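Local coordinates for AlyGC (PDB 5GKD), which probably depolymerises alginate by lyase chemistry, as a marine bacterial enzyme of polysaccharide lyase family 6, at residues N65-G70 with F93-D98; A151-T156 with I187-H192; S102-T107 with R131-D136. All coordinates share one frame; numbering follows the deposited sequence.

Interaction 1 of 3, residues N65-G70 with F93-D98; sequences NLRLAG and FRRNKD. With PO4 (phosphate ion), chain I; PO4 (phosphate ion), chain G.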
loop_
_atom_site.group_PDB
_atom_site.type_symbol
_atom_site.label_atom_id
_atom_site.label_comp_id
_atom_site.label_asym_id
_atom_site.label_seq_id
_atom_site.Cartn_x
_atom_site.Cartn_y
_atom_site.Cartn_z
ATOM N N ASN A 65 0.205 -24.256 12.757
ATOM C CA ASN A 65 1.275 -24.837 11.957
ATOM C C ASN A 65 1.689 -26.147 12.618
ATOM O O ASN A 65 1.102 -26.568 13.617
ATOM C CB ASN A 65 2.443 -23.855 11.782
ATOM C CG ASN A 65 3.143 -23.503 13.097
ATOM O OD1 ASN A 65 3.033 -24.212 14.088
ATOM N ND2 ASN A 65 3.874 -22.397 13.093
ATOM N N LEU A 66 2.691 -26.804 12.039
ATOM C CA LEU A 66 3.120 -28.118 12.507
ATOM C C LEU A 66 4.627 -28.257 12.364
ATOM O O LEU A 66 5.187 -27.947 11.307
ATOM C CB LEU A 66 2.415 -29.239 11.736
ATOM C CG LEU A 66 2.947 -30.672 11.883
ATOM C CD1 LEU A 66 2.841 -31.158 13.313
ATOM C CD2 LEU A 66 2.211 -31.616 10.948
ATOM N N ARG A 67 5.278 -28.704 13.432
ATOM C CA ARG A 67 6.701 -29.011 13.410
ATOM C C ARG A 67 6.891 -30.431 13.909
ATOM O O ARG A 67 6.293 -30.819 14.915
ATOM C CB ARG A 67 7.507 -28.024 14.257
ATOM C CG ARG A 67 7.627 -26.631 13.628
ATOM C CD ARG A 67 8.347 -25.650 14.528
ATOM N NE ARG A 67 7.597 -25.392 15.752
ATOM C CZ ARG A 67 8.118 -24.922 16.882
ATOM N NH1 ARG A 67 9.424 -24.666 16.972
ATOM N NH2 ARG A 67 7.329 -24.719 17.930
ATOM N N LEU A 68 7.676 -31.216 13.177
ATOM C CA LEU A 68 8.100 -32.542 13.606
ATOM C C LEU A 68 9.545 -32.479 14.081
ATOM O O LEU A 68 10.373 -31.816 13.460
ATOM C CB LEU A 68 7.994 -33.567 12.472
ATOM C CG LEU A 68 6.614 -34.016 12.022
ATOM C CD1 LEU A 68 5.979 -32.961 11.118
ATOM C CD2 LEU A 68 6.661 -35.379 11.319
ATOM N N ALA A 69 9.847 -33.172 15.174
ATOM C CA ALA A 69 11.212 -33.187 15.696
ATOM C C ALA A 69 11.484 -34.524 16.367
ATOM O O ALA A 69 10.647 -35.004 17.133
ATOM C CB ALA A 69 11.428 -32.029 16.682
ATOM N N GLY A 70 12.637 -35.124 16.085
ATOM C CA GLY A 70 12.917 -36.457 16.600
ATOM C C GLY A 70 12.999 -37.503 15.508
ATOM O O GLY A 70 13.574 -37.248 14.463
ATOM N N PHE A 93 9.766 -30.298 8.936
ATOM C CA PHE A 93 10.373 -31.498 9.495
ATOM C C PHE A 93 11.538 -31.141 10.413
ATOM O O PHE A 93 12.634 -31.706 10.321
ATOM C CB PHE A 93 10.826 -32.426 8.369
ATOM C CG PHE A 93 9.708 -33.184 7.710
ATOM C CD1 PHE A 93 8.891 -32.573 6.766
ATOM C CD2 PHE A 93 9.503 -34.522 7.999
ATOM C CE1 PHE A 93 7.879 -33.274 6.158
ATOM C CE2 PHE A 93 8.493 -35.231 7.377
ATOM C CZ PHE A 93 7.676 -34.599 6.465
ATOM N N ARG A 94 11.310 -30.175 11.291
ATOM C CA ARG A 94 12.273 -29.791 12.311
ATOM C C ARG A 94 11.550 -28.967 13.364
ATOM O O ARG A 94 10.492 -28.380 13.105
ATOM C CB ARG A 94 13.443 -28.981 11.730
ATOM C CG ARG A 94 13.060 -27.557 11.431
ATOM C CD ARG A 94 14.165 -26.739 10.795
ATOM N NE ARG A 94 13.685 -25.389 10.569
ATOM C CZ ARG A 94 14.443 -24.359 10.207
ATOM N NH1 ARG A 94 13.884 -23.177 10.031
ATOM N NH2 ARG A 94 15.747 -24.505 10.007
ATOM N N ARG A 95 12.138 -28.936 14.561
ATOM C CA ARG A 95 11.800 -27.905 15.528
ATOM C C ARG A 95 12.459 -26.579 15.162
ATOM O O ARG A 95 11.801 -25.536 15.133
ATOM C CB ARG A 95 12.232 -28.328 16.934
ATOM C CG ARG A 95 12.001 -27.236 17.979
ATOM C CD ARG A 95 12.330 -27.724 19.378
ATOM N NE ARG A 95 11.930 -26.740 20.368
ATOM C CZ ARG A 95 11.782 -26.987 21.666
ATOM N NH1 ARG A 95 12.007 -28.200 22.148
ATOM N NH2 ARG A 95 11.404 -26.011 22.481
ATOM N N ASN A 96 13.764 -26.617 14.908
ATOM C CA ASN A 96 14.583 -25.463 14.544
ATOM C C ASN A 96 15.857 -26.016 13.921
ATOM O O ASN A 96 16.000 -27.227 13.761
ATOM C CB ASN A 96 14.875 -24.568 15.749
ATOM C CG ASN A 96 15.468 -25.329 16.907
ATOM O OD1 ASN A 96 16.462 -26.050 16.762
ATOM N ND2 ASN A 96 14.852 -25.192 18.069
ATOM N N LYS A 97 16.791 -25.129 13.576
ATOM C CA LYS A 97 17.941 -25.547 12.776
ATOM C C LYS A 97 18.804 -26.597 13.464
ATOM O O LYS A 97 19.549 -27.305 12.784
ATOM C CB LYS A 97 18.813 -24.346 12.407
ATOM C CG LYS A 97 19.465 -23.651 13.578
ATOM C CD LYS A 97 20.274 -22.434 13.115
ATOM C CE LYS A 97 21.206 -21.925 14.219
ATOM N NZ LYS A 97 22.252 -20.991 13.693
ATOM N N ASP A 98 18.717 -26.735 14.778
ATOM C CA ASP A 98 19.560 -27.676 15.495
ATOM C C ASP A 98 18.831 -28.946 15.924
ATOM O O ASP A 98 19.470 -29.856 16.447
ATOM C CB ASP A 98 20.172 -26.990 16.722
ATOM C CG ASP A 98 21.065 -25.819 16.338
ATOM O OD1 ASP A 98 22.153 -26.044 15.763
ATOM O OD2 ASP A 98 20.668 -24.669 16.601
HETATM P P PO4 I . 9.949 -23.402 20.348
HETATM O O1 PO4 I . 8.467 -23.446 20.056
HETATM O O2 PO4 I . 10.203 -23.859 21.765
HETATM O O3 PO4 I . 10.720 -24.298 19.405
HETATM O O4 PO4 I . 10.419 -21.983 20.173
HETATM P P PO4 G . 15.653 -21.711 7.184
HETATM O O1 PO4 G . 15.879 -23.172 6.870
HETATM O O2 PO4 G . 15.710 -21.437 8.673
HETATM O O3 PO4 G . 14.303 -21.324 6.629
HETATM O O4 PO4 G . 16.730 -20.876 6.531
#
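Arg67 and Arg95 reach from neighbouring turns of the chain to the same phosphate ion, and the directions of their side chains decide how it is held. Arg67 bends at its third torsion (chi3 -65°), which swings the guanidinium beside the 93-98 backbone. There NH1 donates to the carbonyl O of Arg95 at 3.1 Å, close to the guanidinium plane, and also to phosphate O3, while NH2 reaches phosphate O1 at 2.7 Å. Arg95 instead runs out extended, with CG anti to the backbone N (chi1 176°), and presents its NE edge: Arg95 NE donates to O3 of this phosphate at 2.9 Å and NH2 to its O2 at 2.6 Å. O3 thus receives both arginines, whose guanidinium groups form a cationic site suited to an anion. Arg95 NH1 also makes a salt bridge to Glu39. Beneath the polar layer, Ala69 CB rests on Arg95 CB at 3.8 Å. Leu68 turns to the buried side, where its CD2 comes obliquely to Phe93 CE2 at 4.3 Å. Arg94 leaves in another direction and donates from NH1 to O2 of a second phosphate, 2.9 Å away, which Tyr129 and Arg153 also bind. Both ions probably come from the crystallisation liquor. Strand 65-69 lying beside the corner that follows strand 89-92, with apolar groups inward and arginines outward, is characteristic of successive coils in a right-handed parallel beta-helix of the pectate lyase-like class.

Interaction 2 of 3, residues A151-T156 with I187-H192; sequences AVRLTT and IGTSHH. With PO4 (phosphate ion), chain G.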
loop_
_atom_site.group_PDB
_atom_site.type_symbol
_atom_site.label_atom_id
_atom_site.label_comp_id
_atom_site.label_asym_id
_atom_site.label_seq_id
_atom_site.Cartn_x
_atom_site.Cartn_y
_atom_site.Cartn_z
ATOM N N ALA A 151 9.486 -27.519 -0.296
ATOM C CA ALA A 151 10.910 -27.545 -0.567
ATOM C C ALA A 151 11.601 -28.575 0.322
ATOM O O ALA A 151 11.122 -28.914 1.404
ATOM C CB ALA A 151 11.530 -26.156 -0.370
ATOM N N VAL A 152 12.723 -29.087 -0.166
ATOM C CA VAL A 152 13.672 -29.884 0.609
ATOM C C VAL A 152 14.869 -28.990 0.883
ATOM O O VAL A 152 15.488 -28.489 -0.059
ATOM C CB VAL A 152 14.113 -31.140 -0.161
ATOM C CG1 VAL A 152 15.316 -31.772 0.506
ATOM C CG2 VAL A 152 12.979 -32.126 -0.291
ATOM N N ARG A 153 15.181 -28.765 2.151
ATOM C CA ARG A 153 16.311 -27.932 2.536
ATOM C C ARG A 153 17.562 -28.776 2.701
ATOM O O ARG A 153 17.505 -29.918 3.144
ATOM C CB ARG A 153 16.065 -27.206 3.862
ATOM C CG ARG A 153 15.100 -26.075 3.817
ATOM C CD ARG A 153 15.670 -24.870 3.099
ATOM N NE ARG A 153 16.187 -23.818 3.971
ATOM C CZ ARG A 153 17.132 -22.971 3.575
ATOM N NH1 ARG A 153 17.666 -23.103 2.366
ATOM N NH2 ARG A 153 17.572 -22.012 4.373
ATOM N N LEU A 154 18.708 -28.161 2.433
ATOM C CA LEU A 154 19.983 -28.865 2.449
ATOM C C LEU A 154 21.025 -28.097 3.248
ATOM O O LEU A 154 22.222 -28.182 2.967
ATOM C CB LEU A 154 20.473 -29.088 1.026
ATOM C CG LEU A 154 19.499 -29.912 0.196
ATOM C CD1 LEU A 154 19.950 -29.875 -1.247
ATOM C CD2 LEU A 154 19.444 -31.323 0.728
ATOM N N THR A 155 20.584 -27.334 4.239
ATOM C CA THR A 155 21.450 -26.293 4.762
ATOM C C THR A 155 22.592 -26.849 5.594
ATOM O O THR A 155 23.618 -26.183 5.716
ATOM C CB THR A 155 20.619 -25.267 5.532
ATOM O OG1 THR A 155 19.741 -25.926 6.429
ATOM C CG2 THR A 155 19.780 -24.493 4.562
ATOM N N THR A 156 22.464 -28.058 6.129
ATOM C CA THR A 156 23.586 -28.736 6.757
ATOM C C THR A 156 23.681 -30.149 6.207
ATOM O O THR A 156 22.738 -30.684 5.618
ATOM C CB THR A 156 23.487 -28.790 8.311
ATOM O OG1 THR A 156 22.532 -29.776 8.715
ATOM C CG2 THR A 156 23.042 -27.449 8.870
ATOM N N ILE A 187 13.930 -28.559 -4.851
ATOM C CA ILE A 187 14.795 -29.508 -4.155
ATOM C C ILE A 187 16.161 -28.857 -3.990
ATOM O O ILE A 187 17.014 -28.903 -4.885
ATOM C CB ILE A 187 14.882 -30.850 -4.879
ATOM C CG1 ILE A 187 13.477 -31.351 -5.193
ATOM C CG2 ILE A 187 15.589 -31.877 -4.000
ATOM C CD1 ILE A 187 13.476 -32.566 -6.096
ATOM N N GLY A 188 16.384 -28.277 -2.830
ATOM C CA GLY A 188 17.625 -27.599 -2.577
ATOM C C GLY A 188 17.536 -26.130 -2.910
ATOM O O GLY A 188 16.469 -25.551 -3.143
ATOM N N THR A 189 18.716 -25.534 -2.971
ATOM C CA THR A 189 18.884 -24.100 -3.084
ATOM C C THR A 189 20.235 -23.891 -3.753
ATOM O O THR A 189 21.079 -24.789 -3.751
ATOM C CB THR A 189 18.783 -23.471 -1.683
ATOM O OG1 THR A 189 17.745 -22.479 -1.659
ATOM C CG2 THR A 189 20.079 -22.907 -1.232
ATOM N N SER A 190 20.428 -22.733 -4.381
ATOM C CA SER A 190 21.659 -22.547 -5.144
ATOM C C SER A 190 22.900 -22.721 -4.262
ATOM O O SER A 190 23.888 -23.328 -4.685
ATOM C CB SER A 190 21.653 -21.178 -5.822
ATOM O OG SER A 190 21.775 -20.155 -4.860
ATOM N N HIS A 191 22.854 -22.216 -3.027
ATOM C CA HIS A 191 23.977 -22.323 -2.090
ATOM C C HIS A 191 24.444 -23.767 -1.915
ATOM O O HIS A 191 25.645 -24.034 -1.821
ATOM C CB HIS A 191 23.545 -21.741 -0.743
ATOM C CG HIS A 191 24.661 -21.244 0.119
ATOM N ND1 HIS A 191 25.543 -22.090 0.760
ATOM C CD2 HIS A 191 24.994 -19.989 0.504
ATOM C CE1 HIS A 191 26.393 -21.375 1.475
ATOM N NE2 HIS A 191 26.082 -20.097 1.338
ATOM N N HIS A 192 23.506 -24.711 -1.895
ATOM C CA HIS A 192 23.762 -26.109 -1.588
ATOM C C HIS A 192 23.561 -27.032 -2.789
ATOM O O HIS A 192 23.420 -28.246 -2.614
ATOM C CB HIS A 192 22.864 -26.530 -0.427
ATOM C CG HIS A 192 23.030 -25.665 0.768
ATOM N ND1 HIS A 192 24.226 -25.576 1.451
ATOM C CD2 HIS A 192 22.180 -24.813 1.382
ATOM C CE1 HIS A 192 24.098 -24.722 2.447
ATOM N NE2 HIS A 192 22.868 -24.246 2.428
HETATM P P PO4 G . 15.653 -21.711 7.184
HETATM O O1 PO4 G . 15.879 -23.172 6.870
HETATM O O2 PO4 G . 15.710 -21.437 8.673
HETATM O O3 PO4 G . 14.303 -21.324 6.629
HETATM O O4 PO4 G . 16.730 -20.876 6.531
HETATM O O HOH W 1 15.548 -25.805 -0.366
#
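His192, Leu154 and Val152 carry much of this contact, with the histidine losing the most surface. One face of its ring lies against the backbone of 154-155: Leu154 O sits above the rim, 3.4 Å from His192 CG, and Thr155 CA makes a CH-pi contact 3.8 Å from the ring centroid. Thr155 CG2 comes up near the same ring, 3.8 Å from His192 NE2, and also covers the centre of one face of the Arg153 guanidinium. Leu154 points toward the 187-192 segment. Its CB meets His192 CB, and CG, anti to the carbonyl carbon (chi1 -60°), carries CD1 onto Gly188 CA at 3.5 Å. A side chain at Gly188 would collide with that methyl, and the backbone angles there also call for glycine. Val152 forms a parallel bridge with Ile187, just before the two segments leave their strands, and its CB lies 4.2 Å from Ile187 CG2. Val152 O accepts from Gly188 N at 2.9 Å, within the carbonyl plane, and from a water that bonds weakly to Gly188 O. On the polar side Arg153, bent at its second and third torsions, turns its edge to a phosphate, with NH2 2.6 Å from O4. Two adjacent parallel strands, 150-152 and 185-188, followed by loops that pack on each other, are characteristic of a parallel beta-helix, in which loops leaving consecutive coils build up the surface.

Interaction 3 of 3, residues S102-T107 with R131-D136; sequences SHSRVT and RHNRFD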
loop_
_atom_site.group_PDB
_atom_site.type_symbol
_atom_site.label_atom_id
_atom_site.label_comp_id
_atom_site.label_asym_id
_atom_site.label_seq_id
_atom_site.Cartn_x
_atom_site.Cartn_y
_atom_site.Cartn_z
ATOM N N SER A 102 13.904 -37.010 11.452
ATOM C CA SER A 102 14.362 -38.022 10.516
ATOM C C SER A 102 13.439 -39.232 10.610
ATOM O O SER A 102 12.729 -39.411 11.594
ATOM C CB SER A 102 15.821 -38.442 10.805
ATOM O OG SER A 102 16.749 -37.483 10.320
ATOM N N HIS A 103 13.458 -40.069 9.578
ATOM C CA HIS A 103 12.671 -41.312 9.558
ATOM C C HIS A 103 11.211 -41.068 9.911
ATOM O O HIS A 103 10.593 -41.851 10.623
ATOM C CB HIS A 103 13.259 -42.355 10.504
ATOM C CG HIS A 103 14.652 -42.752 10.151
ATOM N ND1 HIS A 103 15.758 -42.229 10.787
ATOM C CD2 HIS A 103 15.119 -43.615 9.222
ATOM C CE1 HIS A 103 16.848 -42.741 10.252
ATOM N NE2 HIS A 103 16.487 -43.587 9.303
ATOM N N SER A 104 10.655 -39.972 9.411
ATOM C CA SER A 104 9.330 -39.532 9.811
ATOM C C SER A 104 8.470 -39.308 8.579
ATOM O O SER A 104 8.965 -39.119 7.468
ATOM C CB SER A 104 9.411 -38.260 10.653
ATOM O OG SER A 104 10.102 -38.539 11.852
ATOM N N ARG A 105 7.166 -39.331 8.780
ATOM C CA ARG A 105 6.246 -39.384 7.656
ATOM C C ARG A 105 5.068 -38.453 7.896
ATOM O O ARG A 105 4.497 -38.436 8.989
ATOM C CB ARG A 105 5.772 -40.818 7.449
ATOM C CG ARG A 105 4.778 -40.997 6.345
ATOM C CD ARG A 105 4.369 -42.453 6.232
ATOM N NE ARG A 105 3.432 -42.673 5.145
ATOM C CZ ARG A 105 2.756 -43.801 4.966
ATOM N NH1 ARG A 105 1.922 -43.930 3.943
ATOM N NH2 ARG A 105 2.942 -44.810 5.805
ATOM N N VAL A 106 4.726 -37.661 6.886
ATOM C CA VAL A 106 3.494 -36.886 6.880
ATOM C C VAL A 106 2.654 -37.417 5.732
ATOM O O VAL A 106 3.082 -37.364 4.576
ATOM C CB VAL A 106 3.754 -35.380 6.715
ATOM C CG1 VAL A 106 2.435 -34.619 6.554
ATOM C CG2 VAL A 106 4.564 -34.840 7.868
ATOM N N THR A 107 1.473 -37.935 6.042
ATOM C CA THR A 107 0.645 -38.599 5.050
ATOM C C THR A 107 -0.812 -38.226 5.281
ATOM O O THR A 107 -1.245 -38.059 6.419
ATOM C CB THR A 107 0.821 -40.131 5.081
ATOM O OG1 THR A 107 0.011 -40.748 4.069
ATOM C CG2 THR A 107 0.449 -40.708 6.463
ATOM N N ARG A 131 16.775 -36.583 7.317
ATOM C CA ARG A 131 17.021 -37.683 6.395
ATOM C C ARG A 131 15.928 -38.732 6.509
ATOM O O ARG A 131 15.352 -38.946 7.580
ATOM C CB ARG A 131 18.388 -38.353 6.654
ATOM C CG ARG A 131 19.587 -37.497 6.306
ATOM C CD ARG A 131 20.910 -38.258 6.462
ATOM N NE ARG A 131 22.039 -37.407 6.093
ATOM C CZ ARG A 131 23.309 -37.666 6.385
ATOM N NH1 ARG A 131 23.639 -38.761 7.063
ATOM N NH2 ARG A 131 24.252 -36.819 6.020
ATOM N N HIS A 132 15.673 -39.404 5.393
ATOM C CA HIS A 132 14.767 -40.556 5.338
ATOM C C HIS A 132 13.347 -40.209 5.780
ATOM O O HIS A 132 12.658 -41.020 6.386
ATOM C CB HIS A 132 15.317 -41.714 6.161
ATOM C CG HIS A 132 16.655 -42.182 5.690
ATOM N ND1 HIS A 132 16.824 -42.850 4.497
ATOM C CD2 HIS A 132 17.892 -42.045 6.228
ATOM C CE1 HIS A 132 18.106 -43.124 4.333
ATOM N NE2 HIS A 132 18.775 -42.632 5.360
ATOM N N ASN A 133 12.892 -39.016 5.441
ATOM C CA ASN A 133 11.501 -38.664 5.656
ATOM C C ASN A 133 10.651 -39.004 4.435
ATOM O O ASN A 133 11.152 -39.247 3.335
ATOM C CB ASN A 133 11.394 -37.184 6.011
ATOM C CG ASN A 133 12.006 -36.896 7.364
ATOM O OD1 ASN A 133 11.886 -37.716 8.270
ATOM N ND2 ASN A 133 12.682 -35.756 7.506
ATOM N N ARG A 134 9.337 -39.004 4.643
ATOM C CA ARG A 134 8.388 -39.280 3.578
ATOM C C ARG A 134 7.222 -38.306 3.661
ATOM O O ARG A 134 6.683 -38.052 4.744
ATOM C CB ARG A 134 7.870 -40.721 3.650
ATOM C CG ARG A 134 6.997 -41.097 2.462
ATOM C CD ARG A 134 6.607 -42.568 2.478
ATOM N NE ARG A 134 5.624 -42.848 1.456
ATOM C CZ ARG A 134 4.874 -43.937 1.416
ATOM N NH1 ARG A 134 5.011 -44.863 2.354
ATOM N NH2 ARG A 134 3.989 -44.100 0.442
ATOM N N PHE A 135 6.840 -37.759 2.514
ATOM C CA PHE A 135 5.675 -36.887 2.396
ATOM C C PHE A 135 4.802 -37.446 1.269
ATOM O O PHE A 135 5.111 -37.257 0.084
ATOM C CB PHE A 135 6.123 -35.451 2.139
ATOM C CG PHE A 135 5.006 -34.458 2.101
ATOM C CD1 PHE A 135 4.576 -33.827 3.264
ATOM C CD2 PHE A 135 4.412 -34.116 0.897
ATOM C CE1 PHE A 135 3.545 -32.901 3.230
ATOM C CE2 PHE A 135 3.400 -33.181 0.854
ATOM C CZ PHE A 135 2.967 -32.574 2.018
ATOM N N ASP A 136 3.711 -38.128 1.637
ATOM C CA ASP A 136 2.945 -38.922 0.684
ATOM C C ASP A 136 1.441 -38.807 0.907
ATOM O O ASP A 136 0.974 -38.573 2.023
ATOM C CB ASP A 136 3.341 -40.399 0.766
ATOM C CG ASP A 136 2.894 -41.029 2.067
ATOM O OD1 ASP A 136 3.630 -40.890 3.053
ATOM O OD2 ASP A 136 1.800 -41.631 2.120
#
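Arg105 and Asp136 meet at the closely packed end of this contact, where two parallel strands run in exact register. The extended arginine, its CG anti to the backbone N (chi1 178°), grips the carboxylate side-on: Arg105 NE reaches Asp136 OD1 at 2.8 Å and Arg105 NH1 reaches Asp136 OD2 at 2.9 Å, both on the syn side although somewhat out of the carboxylate plane. Arg134 runs alongside, its guanidinium flat on that of Arg105 with centres 4.1 Å apart and planes at 7°. Asp136 meets the edge of one guanidinium and lies over the rim of the other, and its charge probably makes the stack tolerable; Arg134 also has a salt bridge to Asp167. With an alanine in place of Arg105, Asp136 would probably lose its two-pronged partner and Arg134 the flat group that lies on it. Thr107 OG1 is also 2.8 Å from Asp136 OD2. On the other face Val106 CB packs obliquely against Phe135 CD1 at 3.9 Å, while Val106 N donates to Arg134 O and Asp136 N to Val106 O.

The loose, solvent side is the exposed pair His103 and His132, whose rings are nearly parallel but slid apart, centroids 5.1 Å apart. Beneath them His103 N donates to Arg131 O, Arg131 N to Ser102 OG, and Ser104 N to OD1 of buried Asn133. Strand 73-81 flanks strand 105-112 and strand 165-167 flanks strand 134-141, while Val126 of strand 124-128 packs on Phe135 across the interior of the beta-helix.

In the fold
All three contacts join consecutive coils of one parallel beta-helix. Leu68 with Phe93, Val152 with Ile187 and Val106 with Phe135 are buried, while the phosphate-binding arginines and the histidine pair face outward to anions or solvent. Interactions 1 and 2 belong to the same run of parallel strands and share a phosphate; in both, a segment leaves its strand. Interaction 2 keeps one backbone bond, whereas interaction 1 relies on an arginine side chain bonded to a carbonyl. Interaction 3 lies on another run and buries the most surface, through a regular ladder and an internal salt-bridge network. The Phe93 ring joins it to interaction 1. Interaction 2 touches neither; its Thr189 side chain is about 11 Å from the calcium ion.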